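Local coordinates for structural protein ORF273 (Acidianus two-tailed virus, PDB 4ART) that is a structural component of the virion of an archaeal virus, with a new fold stable to heat and acid, its precise role being unknown, at residues Ser112-Leu117 and Asp193-Val198; Ala124-Ala129 and Lys182-Thr187; Leu137-His142 and Ile159-Ser164; Arg167-Pro172 and Gln241-Pro246. All coordinates share one frame; numbering follows the deposited sequence.

Contact 1: residues Ser112-Leu117 and Asp193-Val198. With SO4 (sulfate ion), chain E.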
loop_
_atom_site.group_PDB
_atom_site.type_symbol
_atom_site.label_atom_id
_atom_site.label_comp_id
_atom_site.label_asym_id
_atom_site.label_seq_id
_atom_site.Cartn_x
_atom_site.Cartn_y
_atom_site.Cartn_z
ATOM N N SER A 112 -2.849 4.830 7.967
ATOM C CA SER A 112 -3.967 4.425 7.165
ATOM C C SER A 112 -5.213 5.209 7.660
ATOM O O SER A 112 -5.389 5.370 8.881
ATOM C CB SER A 112 -4.151 2.923 7.372
ATOM O OG SER A 112 -5.474 2.611 7.747
ATOM N N ILE A 113 -6.065 5.685 6.717
ATOM C CA ILE A 113 -7.299 6.423 7.025
ATOM C C ILE A 113 -8.190 5.554 7.905
ATOM O O ILE A 113 -8.706 6.019 8.928
ATOM C CB ILE A 113 -8.010 6.918 5.715
ATOM C CG1 ILE A 113 -7.354 8.209 5.218
ATOM C CG2 ILE A 113 -9.539 7.162 5.898
ATOM C CD1 ILE A 113 -7.538 9.494 6.122
ATOM N N SER A 114 -8.305 4.272 7.524
ATOM C CA SER A 114 -9.087 3.272 8.234
ATOM C C SER A 114 -8.709 3.232 9.706
ATOM O O SER A 114 -9.587 3.250 10.560
ATOM C CB SER A 114 -8.902 1.890 7.602
ATOM O OG SER A 114 -9.349 1.847 6.260
ATOM N N ASP A 115 -7.421 3.163 9.997
ATOM C CA ASP A 115 -6.892 3.128 11.357
ATOM C C ASP A 115 -7.225 4.372 12.169
ATOM O O ASP A 115 -7.758 4.227 13.265
ATOM C CB ASP A 115 -5.368 2.880 11.358
ATOM C CG ASP A 115 -4.968 1.416 11.176
ATOM O OD1 ASP A 115 -5.804 0.547 11.395
ATOM O OD2 ASP A 115 -3.808 1.158 10.830
ATOM N N ILE A 116 -6.961 5.568 11.648
ATOM C CA ILE A 116 -7.239 6.844 12.371
ATOM C C ILE A 116 -8.714 7.025 12.648
ATOM O O ILE A 116 -9.084 7.440 13.743
ATOM C CB ILE A 116 -6.644 8.108 11.681
ATOM C CG1 ILE A 116 -5.245 7.881 11.254
ATOM C CG2 ILE A 116 -6.809 9.442 12.466
ATOM C CD1 ILE A 116 -5.279 7.993 9.888
ATOM N N LEU A 117 -9.552 6.722 11.658
ATOM C CA LEU A 117 -10.994 6.802 11.822
ATOM C C LEU A 117 -11.441 5.816 12.916
ATOM O O LEU A 117 -12.192 6.215 13.799
ATOM C CB LEU A 117 -11.692 6.461 10.495
ATOM C CG LEU A 117 -13.211 6.589 10.522
ATOM C CD1 LEU A 117 -13.640 8.020 10.840
ATOM C CD2 LEU A 117 -13.837 6.073 9.238
ATOM N N ASP A 193 -19.164 4.781 4.818
ATOM C CA ASP A 193 -19.720 6.063 4.360
ATOM C C ASP A 193 -18.878 7.209 4.863
ATOM O O ASP A 193 -18.569 8.109 4.080
ATOM C CB ASP A 193 -21.192 6.262 4.807
ATOM C CG ASP A 193 -22.187 5.340 4.138
ATOM O OD1 ASP A 193 -21.933 4.933 2.982
ATOM O OD2 ASP A 193 -23.238 5.047 4.763
ATOM N N ILE A 194 -18.465 7.162 6.153
ATOM C CA ILE A 194 -17.610 8.194 6.738
ATOM C C ILE A 194 -16.227 8.161 6.085
ATOM O O ILE A 194 -15.728 9.200 5.655
ATOM C CB ILE A 194 -17.544 8.135 8.294
ATOM C CG1 ILE A 194 -18.941 8.353 8.901
ATOM C CG2 ILE A 194 -16.517 9.162 8.880
ATOM C CD1 ILE A 194 -19.039 7.816 10.295
ATOM N N GLU A 195 -15.636 6.965 5.988
ATOM C CA GLU A 195 -14.328 6.758 5.383
ATOM C C GLU A 195 -14.238 7.359 3.956
ATOM O O GLU A 195 -13.261 8.045 3.626
ATOM C CB GLU A 195 -13.988 5.249 5.407
ATOM C CG GLU A 195 -12.639 4.992 4.791
ATOM C CD GLU A 195 -11.758 3.961 5.439
ATOM O OE1 GLU A 195 -12.156 2.784 5.509
ATOM O OE2 GLU A 195 -10.558 4.276 5.545
ATOM N N ARG A 196 -15.264 7.117 3.130
ATOM C CA ARG A 196 -15.355 7.619 1.757
ATOM C C ARG A 196 -15.285 9.165 1.700
ATOM O O ARG A 196 -14.562 9.718 0.862
ATOM C CB ARG A 196 -16.649 7.085 1.097
ATOM C CG ARG A 196 -16.833 7.489 -0.363
ATOM C CD ARG A 196 -18.275 7.322 -0.820
ATOM N NE ARG A 196 -19.054 8.538 -0.547
ATOM C CZ ARG A 196 -19.936 8.684 0.443
ATOM N NH1 ARG A 196 -20.214 7.668 1.250
ATOM N NH2 ARG A 196 -20.566 9.841 0.614
ATOM N N ILE A 197 -16.063 9.859 2.557
ATOM C CA ILE A 197 -16.066 11.334 2.649
ATOM C C ILE A 197 -14.673 11.886 3.033
ATOM O O ILE A 197 -14.200 12.835 2.402
ATOM C CB ILE A 197 -17.149 11.850 3.642
ATOM C CG1 ILE A 197 -18.576 11.396 3.192
ATOM C CG2 ILE A 197 -17.070 13.402 3.796
ATOM C CD1 ILE A 197 -19.748 11.711 4.224
ATOM N N VAL A 198 -14.059 11.309 4.081
ATOM C CA VAL A 198 -12.763 11.732 4.632
ATOM C C VAL A 198 -11.654 11.580 3.591
ATOM O O VAL A 198 -10.895 12.539 3.368
ATOM C CB VAL A 198 -12.400 11.012 5.992
ATOM C CG1 VAL A 198 -11.006 11.374 6.508
ATOM C CG2 VAL A 198 -13.478 11.195 7.049
HETATM S S SO4 E . -5.947 1.732 4.278
HETATM O O1 SO4 E . -6.472 2.910 4.944
HETATM O O2 SO4 E . -4.633 1.345 4.774
HETATM O O3 SO4 E . -6.880 0.625 4.492
HETATM O O4 SO4 E . -5.801 2.007 2.842
#

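Contact 2: residues Ala124-Ala129 and Lys182-Thr187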
loop_
_atom_site.group_PDB
_atom_site.type_symbol
_atom_site.label_atom_id
_atom_site.label_comp_id
_atom_site.label_asym_id
_atom_site.label_seq_id
_atom_site.Cartn_x
_atom_site.Cartn_y
_atom_site.Cartn_z
ATOM N N ALA A 124 -13.718 8.269 21.054
ATOM C CA ALA A 124 -14.883 9.139 21.273
ATOM C C ALA A 124 -16.090 8.410 21.892
ATOM O O ALA A 124 -17.098 9.052 22.187
ATOM C CB ALA A 124 -15.291 9.819 19.971
ATOM N N GLY A 125 -15.988 7.091 22.072
ATOM C CA GLY A 125 -17.043 6.290 22.679
ATOM C C GLY A 125 -17.884 5.466 21.723
ATOM O O GLY A 125 -18.736 4.701 22.175
ATOM N N PHE A 126 -17.702 5.649 20.403
ATOM C CA PHE A 126 -18.441 4.854 19.424
ATOM C C PHE A 126 -17.863 3.417 19.380
ATOM O O PHE A 126 -16.702 3.192 19.740
ATOM C CB PHE A 126 -18.391 5.502 18.023
ATOM C CG PHE A 126 -19.154 6.800 17.887
ATOM C CD1 PHE A 126 -18.542 8.018 18.147
ATOM C CD2 PHE A 126 -20.486 6.803 17.500
ATOM C CE1 PHE A 126 -19.261 9.226 18.022
ATOM C CE2 PHE A 126 -21.199 8.006 17.346
ATOM C CZ PHE A 126 -20.584 9.212 17.605
ATOM N N ARG A 127 -18.705 2.446 19.021
ATOM C CA ARG A 127 -18.346 1.027 18.862
ATOM C C ARG A 127 -18.628 0.644 17.406
ATOM O O ARG A 127 -19.689 0.991 16.901
ATOM C CB ARG A 127 -19.143 0.120 19.840
ATOM C CG ARG A 127 -18.457 -0.025 21.204
ATOM C CD ARG A 127 -19.112 -1.077 22.096
ATOM N NE ARG A 127 -18.234 -1.506 23.196
ATOM C CZ ARG A 127 -18.178 -0.930 24.400
ATOM N NH1 ARG A 127 -18.949 0.114 24.683
ATOM N NH2 ARG A 127 -17.345 -1.391 25.325
ATOM N N ILE A 128 -17.662 0.008 16.717
ATOM C CA ILE A 128 -17.812 -0.413 15.324
ATOM C C ILE A 128 -18.255 -1.870 15.358
ATOM O O ILE A 128 -17.494 -2.752 15.788
ATOM C CB ILE A 128 -16.518 -0.145 14.453
ATOM C CG1 ILE A 128 -16.094 1.332 14.514
ATOM C CG2 ILE A 128 -16.694 -0.586 12.996
ATOM C CD1 ILE A 128 -14.666 1.598 14.240
ATOM N N ALA A 129 -19.540 -2.091 15.002
ATOM C CA ALA A 129 -20.197 -3.396 14.988
ATOM C C ALA A 129 -19.805 -4.251 16.220
ATOM O O ALA A 129 -19.851 -3.729 17.339
ATOM C CB ALA A 129 -19.923 -4.115 13.675
ATOM N N LYS A 182 -23.822 11.843 20.247
ATOM C CA LYS A 182 -24.006 10.726 21.165
ATOM C C LYS A 182 -23.345 9.440 20.630
ATOM O O LYS A 182 -23.725 8.946 19.560
ATOM C CB LYS A 182 -25.498 10.506 21.479
ATOM C CG LYS A 182 -25.761 9.638 22.714
ATOM C CD LYS A 182 -27.042 8.787 22.587
ATOM C CE LYS A 182 -28.329 9.507 22.951
ATOM N NZ LYS A 182 -28.479 9.705 24.419
ATOM N N PRO A 183 -22.352 8.888 21.372
ATOM C CA PRO A 183 -21.730 7.622 20.954
ATOM C C PRO A 183 -22.685 6.439 21.112
ATOM O O PRO A 183 -23.486 6.396 22.057
ATOM C CB PRO A 183 -20.535 7.494 21.895
ATOM C CG PRO A 183 -20.400 8.841 22.564
ATOM C CD PRO A 183 -21.783 9.351 22.648
ATOM N N ARG A 184 -22.586 5.481 20.169
ATOM C CA ARG A 184 -23.353 4.261 19.947
ATOM C C ARG A 184 -22.532 3.286 19.071
ATOM O O ARG A 184 -21.442 3.624 18.609
ATOM C CB ARG A 184 -24.688 4.601 19.229
ATOM C CG ARG A 184 -24.563 5.388 17.907
ATOM C CD ARG A 184 -25.837 5.260 17.095
ATOM N NE ARG A 184 -25.817 6.090 15.893
ATOM C CZ ARG A 184 -25.673 5.634 14.652
ATOM N NH1 ARG A 184 -25.501 4.341 14.429
ATOM N NH2 ARG A 184 -25.680 6.471 13.627
ATOM N N THR A 185 -23.079 2.082 18.840
ATOM C CA THR A 185 -22.485 1.100 17.951
ATOM C C THR A 185 -22.900 1.506 16.540
ATOM O O THR A 185 -24.090 1.704 16.286
ATOM C CB THR A 185 -22.958 -0.324 18.290
ATOM O OG1 THR A 185 -22.772 -0.568 19.685
ATOM C CG2 THR A 185 -22.224 -1.389 17.464
ATOM N N ILE A 186 -21.937 1.625 15.634
ATOM C CA ILE A 186 -22.208 1.948 14.229
ATOM C C ILE A 186 -22.059 0.685 13.372
ATOM O O ILE A 186 -21.361 -0.252 13.771
ATOM C CB ILE A 186 -21.319 3.129 13.736
ATOM C CG1 ILE A 186 -19.826 2.747 13.641
ATOM C CG2 ILE A 186 -21.534 4.353 14.616
ATOM C CD1 ILE A 186 -19.049 3.478 12.603
ATOM N N THR A 187 -22.696 0.656 12.204
ATOM C CA THR A 187 -22.577 -0.483 11.291
ATOM C C THR A 187 -21.279 -0.322 10.468
ATOM O O THR A 187 -20.692 0.773 10.437
ATOM C CB THR A 187 -23.781 -0.545 10.326
ATOM O OG1 THR A 187 -23.752 0.620 9.505
ATOM C CG2 THR A 187 -25.134 -0.658 11.040
#

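Contact 3: residues Leu137-His142 and Ile159-Ser164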
loop_
_atom_site.group_PDB
_atom_site.type_symbol
_atom_site.label_atom_id
_atom_site.label_comp_id
_atom_site.label_asym_id
_atom_site.label_seq_id
_atom_site.Cartn_x
_atom_site.Cartn_y
_atom_site.Cartn_z
ATOM N N LEU A 137 -6.084 4.683 23.369
ATOM C CA LEU A 137 -5.008 4.841 22.411
ATOM C C LEU A 137 -4.747 6.331 22.194
ATOM O O LEU A 137 -5.659 7.079 21.844
ATOM C CB LEU A 137 -5.479 4.181 21.123
ATOM C CG LEU A 137 -4.473 3.883 20.059
ATOM C CD1 LEU A 137 -3.350 3.056 20.548
ATOM C CD2 LEU A 137 -5.110 3.102 19.027
ATOM N N LYS A 138 -3.512 6.770 22.433
ATOM C CA LYS A 138 -3.164 8.185 22.253
ATOM C C LYS A 138 -2.306 8.385 20.998
ATOM O O LYS A 138 -2.466 9.384 20.295
ATOM C CB LYS A 138 -2.441 8.720 23.492
ATOM C CG LYS A 138 -2.257 10.245 23.509
ATOM C CD LYS A 138 -1.616 10.707 24.796
ATOM C CE LYS A 138 -1.272 12.173 24.816
ATOM N NZ LYS A 138 -2.456 13.007 25.154
ATOM N N TYR A 139 -1.400 7.433 20.710
ATOM C CA TYR A 139 -0.454 7.580 19.615
ATOM C C TYR A 139 -0.465 6.534 18.550
ATOM O O TYR A 139 -0.703 5.353 18.805
ATOM C CB TYR A 139 0.979 7.685 20.166
ATOM C CG TYR A 139 1.231 8.900 21.041
ATOM C CD1 TYR A 139 1.512 10.137 20.481
ATOM C CD2 TYR A 139 1.262 8.789 22.431
ATOM C CE1 TYR A 139 1.789 11.248 21.281
ATOM C CE2 TYR A 139 1.528 9.894 23.245
ATOM C CZ TYR A 139 1.787 11.126 22.664
ATOM O OH TYR A 139 2.044 12.242 23.437
ATOM N N TYR A 140 -0.178 6.993 17.332
ATOM C CA TYR A 140 0.042 6.136 16.192
ATOM C C TYR A 140 1.524 6.292 15.847
ATOM O O TYR A 140 2.006 7.411 15.670
ATOM C CB TYR A 140 -0.864 6.472 14.983
ATOM C CG TYR A 140 -0.384 5.760 13.727
ATOM C CD1 TYR A 140 -0.706 4.436 13.490
ATOM C CD2 TYR A 140 0.489 6.384 12.836
ATOM C CE1 TYR A 140 -0.201 3.756 12.375
ATOM C CE2 TYR A 140 1.019 5.712 11.740
ATOM C CZ TYR A 140 0.660 4.405 11.500
ATOM O OH TYR A 140 1.167 3.809 10.367
ATOM N N ILE A 141 2.248 5.168 15.780
ATOM C CA ILE A 141 3.694 5.209 15.506
ATOM C C ILE A 141 4.022 4.468 14.215
ATOM O O ILE A 141 3.635 3.319 14.034
ATOM C CB ILE A 141 4.533 4.678 16.714
ATOM C CG1 ILE A 141 4.168 5.417 18.014
ATOM C CG2 ILE A 141 6.027 4.737 16.424
ATOM C CD1 ILE A 141 4.901 4.909 19.300
ATOM N N HIS A 142 4.740 5.140 13.331
ATOM C CA HIS A 142 5.205 4.554 12.091
ATOM C C HIS A 142 6.705 4.466 12.158
ATOM O O HIS A 142 7.367 5.501 12.258
ATOM C CB HIS A 142 4.748 5.375 10.874
ATOM C CG HIS A 142 5.050 4.701 9.549
ATOM N ND1 HIS A 142 5.132 5.427 8.392
ATOM C CD2 HIS A 142 5.223 3.382 9.234
ATOM C CE1 HIS A 142 5.389 4.557 7.417
ATOM N NE2 HIS A 142 5.459 3.318 7.867
ATOM N N ILE A 159 6.088 9.635 15.427
ATOM C CA ILE A 159 5.020 9.579 16.414
ATOM C C ILE A 159 3.946 10.620 16.140
ATOM O O ILE A 159 4.202 11.821 16.191
ATOM C CB ILE A 159 5.603 9.646 17.849
ATOM C CG1 ILE A 159 6.643 8.517 18.066
ATOM C CG2 ILE A 159 4.489 9.572 18.853
ATOM C CD1 ILE A 159 7.529 8.721 19.197
ATOM N N TYR A 160 2.716 10.148 15.914
ATOM C CA TYR A 160 1.564 11.015 15.630
ATOM C C TYR A 160 0.591 10.932 16.779
ATOM O O TYR A 160 0.281 9.843 17.247
ATOM C CB TYR A 160 0.836 10.532 14.347
ATOM C CG TYR A 160 1.696 10.507 13.098
ATOM C CD1 TYR A 160 2.481 9.400 12.790
ATOM C CD2 TYR A 160 1.757 11.610 12.243
ATOM C CE1 TYR A 160 3.301 9.387 11.665
ATOM C CE2 TYR A 160 2.553 11.600 11.106
ATOM C CZ TYR A 160 3.334 10.494 10.827
ATOM O OH TYR A 160 4.089 10.482 9.685
ATOM N N ASP A 161 0.058 12.067 17.174
ATOM C CA ASP A 161 -0.995 12.183 18.181
ATOM C C ASP A 161 -2.283 11.925 17.396
ATOM O O ASP A 161 -2.572 12.660 16.455
ATOM C CB ASP A 161 -1.012 13.608 18.790
ATOM C CG ASP A 161 -2.116 13.799 19.821
ATOM O OD1 ASP A 161 -3.231 14.160 19.436
ATOM O OD2 ASP A 161 -1.878 13.530 20.993
ATOM N N ILE A 162 -3.044 10.894 17.769
ATOM C CA ILE A 162 -4.260 10.490 17.054
ATOM C C ILE A 162 -5.340 11.581 16.996
ATOM O O ILE A 162 -5.898 11.799 15.930
ATOM C CB ILE A 162 -4.776 9.078 17.530
ATOM C CG1 ILE A 162 -3.721 7.981 17.182
ATOM C CG2 ILE A 162 -6.176 8.747 16.944
ATOM C CD1 ILE A 162 -3.912 6.669 17.817
ATOM N N ASP A 163 -5.615 12.267 18.116
ATOM C CA ASP A 163 -6.614 13.340 18.181
ATOM C C ASP A 163 -6.302 14.462 17.215
ATOM O O ASP A 163 -7.198 14.952 16.527
ATOM C CB ASP A 163 -6.670 13.956 19.599
ATOM C CG ASP A 163 -7.205 13.070 20.692
ATOM O OD1 ASP A 163 -7.898 12.081 20.368
ATOM O OD2 ASP A 163 -6.984 13.400 21.884
ATOM N N SER A 164 -5.032 14.892 17.209
ATOM C CA SER A 164 -4.514 15.992 16.390
ATOM C C SER A 164 -4.651 15.634 14.941
ATOM O O SER A 164 -5.148 16.441 14.162
ATOM C CB SER A 164 -3.051 16.265 16.726
ATOM O OG SER A 164 -2.995 17.259 17.725
HETATM O O HOH W 1 -4.365 11.138 20.918
HETATM O O HOH W 2 -3.714 13.229 22.687
HETATM O O HOH W 3 1.104 14.412 22.084
HETATM O O HOH W 4 5.953 8.583 8.935
#

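Contact 4: residues Arg167-Pro172 and Gln241-Pro246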
loop_
_atom_site.group_PDB
_atom_site.type_symbol
_atom_site.label_atom_id
_atom_site.label_comp_id
_atom_site.label_asym_id
_atom_site.label_seq_id
_atom_site.Cartn_x
_atom_site.Cartn_y
_atom_site.Cartn_z
ATOM N N ARG A 167 -8.421 15.583 13.866
ATOM C CA ARG A 167 -8.884 16.953 13.723
ATOM C C ARG A 167 -8.444 17.552 12.397
ATOM O O ARG A 167 -9.256 18.176 11.744
ATOM C CB ARG A 167 -8.393 17.833 14.891
ATOM C CG ARG A 167 -9.235 17.697 16.138
ATOM C CD ARG A 167 -8.951 18.801 17.146
ATOM N NE ARG A 167 -7.602 18.718 17.709
ATOM C CZ ARG A 167 -7.282 17.979 18.768
ATOM N NH1 ARG A 167 -8.207 17.239 19.376
ATOM N NH2 ARG A 167 -6.036 17.974 19.227
ATOM N N ALA A 168 -7.170 17.370 12.003
ATOM C CA ALA A 168 -6.628 17.886 10.730
ATOM C C ALA A 168 -7.300 17.222 9.532
ATOM O O ALA A 168 -7.373 17.823 8.468
ATOM C CB ALA A 168 -5.121 17.671 10.671
ATOM N N LEU A 169 -7.770 15.980 9.706
ATOM C CA LEU A 169 -8.456 15.209 8.678
ATOM C C LEU A 169 -9.940 15.540 8.661
ATOM O O LEU A 169 -10.675 15.017 7.816
ATOM C CB LEU A 169 -8.234 13.687 8.897
ATOM C CG LEU A 169 -6.883 13.145 8.451
ATOM C CD1 LEU A 169 -6.639 11.738 9.019
ATOM C CD2 LEU A 169 -6.761 13.182 6.902
ATOM N N ARG A 170 -10.391 16.395 9.602
ATOM C CA ARG A 170 -11.772 16.872 9.806
ATOM C C ARG A 170 -12.695 15.728 10.212
ATOM O O ARG A 170 -13.925 15.854 10.125
ATOM C CB ARG A 170 -12.336 17.659 8.599
ATOM C CG ARG A 170 -11.575 18.947 8.235
ATOM C CD ARG A 170 -12.235 19.696 7.086
ATOM N NE ARG A 170 -13.575 20.193 7.430
ATOM C CZ ARG A 170 -14.722 19.650 7.017
ATOM N NH1 ARG A 170 -14.714 18.580 6.225
ATOM N NH2 ARG A 170 -15.882 20.172 7.392
ATOM N N ILE A 171 -12.098 14.633 10.706
ATOM C CA ILE A 171 -12.846 13.469 11.163
ATOM C C ILE A 171 -13.929 13.835 12.198
ATOM O O ILE A 171 -15.053 13.378 12.004
ATOM C CB ILE A 171 -11.937 12.271 11.539
ATOM C CG1 ILE A 171 -11.350 11.622 10.274
ATOM C CG2 ILE A 171 -12.694 11.234 12.365
ATOM C CD1 ILE A 171 -10.162 10.697 10.477
ATOM N N PRO A 172 -13.678 14.655 13.261
ATOM C CA PRO A 172 -14.750 14.947 14.234
ATOM C C PRO A 172 -15.997 15.591 13.644
ATOM O O PRO A 172 -17.106 15.185 14.008
ATOM C CB PRO A 172 -14.060 15.866 15.249
ATOM C CG PRO A 172 -12.623 15.489 15.153
ATOM C CD PRO A 172 -12.420 15.288 13.689
ATOM N N GLN A 241 1.979 22.871 7.152
ATOM C CA GLN A 241 1.268 23.938 7.851
ATOM C C GLN A 241 0.045 23.450 8.642
ATOM O O GLN A 241 -0.073 23.744 9.832
ATOM C CB GLN A 241 0.815 25.040 6.866
ATOM C CG GLN A 241 1.931 25.804 6.173
ATOM C CD GLN A 241 2.754 26.635 7.114
ATOM O OE1 GLN A 241 2.283 27.644 7.667
ATOM N NE2 GLN A 241 4.013 26.234 7.293
ATOM N N LEU A 242 -0.862 22.721 7.973
ATOM C CA LEU A 242 -2.150 22.296 8.503
ATOM C C LEU A 242 -2.188 21.063 9.386
ATOM O O LEU A 242 -3.045 20.959 10.260
ATOM C CB LEU A 242 -3.165 22.169 7.336
ATOM C CG LEU A 242 -3.344 23.410 6.438
ATOM C CD1 LEU A 242 -4.382 23.151 5.352
ATOM C CD2 LEU A 242 -3.749 24.631 7.245
ATOM N N PHE A 243 -1.346 20.099 9.099
ATOM C CA PHE A 243 -1.351 18.827 9.804
ATOM C C PHE A 243 -0.378 18.871 10.984
ATOM O O PHE A 243 0.579 19.636 10.948
ATOM C CB PHE A 243 -1.010 17.701 8.813
ATOM C CG PHE A 243 -2.217 17.107 8.128
ATOM C CD1 PHE A 243 -3.048 17.897 7.337
ATOM C CD2 PHE A 243 -2.558 15.781 8.318
ATOM C CE1 PHE A 243 -4.188 17.353 6.723
ATOM C CE2 PHE A 243 -3.695 15.237 7.706
ATOM C CZ PHE A 243 -4.504 16.030 6.921
ATOM N N PRO A 244 -0.616 18.089 12.054
ATOM C CA PRO A 244 0.347 18.088 13.168
ATOM C C PRO A 244 1.697 17.444 12.773
ATOM O O PRO A 244 1.746 16.406 12.117
ATOM C CB PRO A 244 -0.378 17.259 14.240
ATOM C CG PRO A 244 -1.238 16.299 13.444
ATOM C CD PRO A 244 -1.716 17.115 12.275
ATOM N N THR A 245 2.786 18.082 13.152
ATOM C CA THR A 245 4.123 17.586 12.884
ATOM C C THR A 245 4.341 16.322 13.767
ATOM O O THR A 245 4.138 16.409 14.995
ATOM C CB THR A 245 5.188 18.695 13.226
ATOM O OG1 THR A 245 4.844 19.906 12.571
ATOM C CG2 THR A 245 6.560 18.315 12.762
ATOM N N PRO A 246 4.761 15.168 13.189
ATOM C CA PRO A 246 5.083 14.013 14.043
ATOM C C PRO A 246 6.383 14.234 14.835
ATOM O O PRO A 246 7.254 14.962 14.387
ATOM C CB PRO A 246 5.303 12.868 13.037
ATOM C CG PRO A 246 5.789 13.516 11.840
ATOM C CD PRO A 246 5.100 14.888 11.778
#

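Contact 1: residues Ser112-Leu117 and Asp193-Val198
Glu195, Leu117 and Ile113 build most of this helix-helix packing contact, in which the first turn of helix 113-123 lies across the middle of helix 188-201, their short axes 10.5 Å apart at closest approach and 118° between their directions. Glu195 leaves its helix with CG anti to the backbone N (chi1 -180°) and then bends at chi2, which carries the carboxylate over to the start of the other helix. There Ser114 OG donates to Glu195 OE2 at 2.8 Å, on the syn lone pair, and Ile113 CG2 lies 3.1 Å from Glu195 OE2. The position close to a helix N-terminus would probably help to stabilise a negative carboxylate. Arg215 of the second subunit adds a long, weak ion pair to the same oxygen. Beside this polar tie the packing is apolar: Leu117 CD1 meets Ile194 CG2 at 3.7 Å, while its CD2 rests on the CB of Glu195. Ile113 CD1 meets Val198 CG1 at 4.0 Å. Leu117 and Val198 also pack on helix 171-179. Ser112 is the N-cap of helix 113-123, its OG accepting from Asp115 N at 3.0 Å, and a sulfate, probably from the crystallisation liquor, sits there with its O1 3.0 Å from the donating Ser112 OG.

Contact 2: residues Ala124-Ala129 and Lys182-Thr187
Phe126 has CG anti to its carbonyl carbon (chi1 -69°) and its ring turned to a chi2 of 90°, which sets one face against Pro183; across the same junction Ile186 holds CG1 between its backbone N and carbonyl carbon (chi1 69°), leaving CG2 to meet the Phe126 ring. Pro183 CA stands over the ring centre, 3.7 Å from the centroid of Phe126, in a CH-pi contact nearly along the ring normal. Ile186 CG2 approaches Phe126 CD2 obliquely at 3.9 Å. The backbones form a short two-stranded parallel ladder. Arg127 N donates to Arg184 O at 3.0 Å, Ile186 N to Arg127 O at 2.7 Å, and Ala129 N closes the ladder on Ile186 O at 2.9 Å. Ile128 and Ile186 project side by side from one face, their CG1 atoms 4.1 Å apart; Arg127 and Thr185 occupy the other. Gly125 ends the preceding helix in a Schellman motif, and Thr187 caps the start of helix 188-201. The Ile128 and Ile186 face packs on Leu121 of helix 113-123 and Phe191 of helix 188-201, while Phe126 lies against Val175 and Leu179 of helix 171-179.

Contact 3: residues Leu137-His142 and Ile159-Ser164
This is an antiparallel backbone ladder within the beta hairpin of strands 139-146 and 154-161, buried near the middle of the mixed sheet and running on into the first turn of helix 162-168. Tyr140 and Tyr160 form the hydrogen-bonded pair: Tyr140 N donates to Tyr160 O at 2.9 Å, and Tyr160 N returns to Tyr140 O at 2.8 Å. A third bond, Ile162 N to Lys138 O, prolongs the ladder into the helix start. The two tyrosine side chains run the same way on one face, Tyr140 CD2 and Tyr160 CD1 3.6 Å apart with the ring planes at 40°. The hydroxyl of Tyr140 is held by Glu92 of the adjoining strand. On the other face Ile159 CG2 touches Tyr139 CD1 at 3.4 Å, and Ile159 CG1 lies beside Ile141 CG1; helix 23-44 packs on this face, Leu31 on Tyr139 and Ile141, Glu28 on Tyr139 and Ile159. Ile162, with CG1 anti to its carbonyl carbon (chi1 -64°), sends CD1 to Leu137 CG at 3.6 Å. Lys138 and Asp161 come near without a salt bridge; a water accepts from Lys138 NZ and donates to Asp161 OD2. Asp161 OD1 in turn takes Ser164 N on its anti lone pair at 3.0 Å, making the last strand residue the N-cap of the helix, a hairpin strand passing directly into a capped helix.

Contact 4: residues Arg167-Pro172 and Gln241-Pro246
Ala168 and Phe243 meet by a CH-pi contact, the methyl carbon Ala168 CB standing 3.8 Å from the centroid of the Phe243 ring and only 6° off its normal, almost squarely over the face. Phe243 is the first residue beyond helix 229-242 to leave helical geometry, and with chi1 -90° its ring lies against Ala168. The remaining touches are van der Waals packing of apolar groups. Leu169 reaches the ring at its edge, in plane, with CD2 3.6 Å from Phe243 CZ; the leucine side chain runs at about a right angle to that of the phenylalanine. Its CG beside the backbone N (chi1 -78°) directs the branch there. The same Ala168 methyl that rides on the ring also touches the proline that follows, Pro244 CD lying 3.8 Å from Ala168 CB, and it meets the backbone Leu242 O at 3.9 Å. One small methyl thus fits against three consecutive residues. Between the two segments the contact is apolar; the turn of the first has polar bonds of its own. Arg170, with a positive phi, closes helix 162-168 in a Schellman motif, with Arg170 N bonded to Arg167 O at 3.0 Å, and is also the N-cap residue of helix 171-179. Gln202 bonds to Leu169 O and to the guanidinium of Arg170. The contact therefore joins the turn between helices 162-168 and 171-179 to the exit of helix 229-242, with Phe243 also against Leu165 and Tyr239, Pro244 on Ser164, and Leu169 on helix 113-123.

Contacts 1 and 3 are buried, whereas contacts 2 and 4 are only partly so, and contact 2 lies farthest from the chain centre. Backbone ladders carry contacts 2 and 3, parallel in the small two-stranded sheet and antiparallel in the large one; contacts 1 and 4 rest on side-chain packing, with one carboxylate bond in the first. Helix 113-123 leads from contact 1 toward strand 127-128 of contact 2, and strand 185-186 leads back into helix 188-201; both contacts also touch the second subunit. Contacts 3 and 4 share helix 162-168, and Tyr160 packs on Pro246. Leu169 and Ile171 join contact 4 to contact 1 through Ile113, Leu117 and Val198.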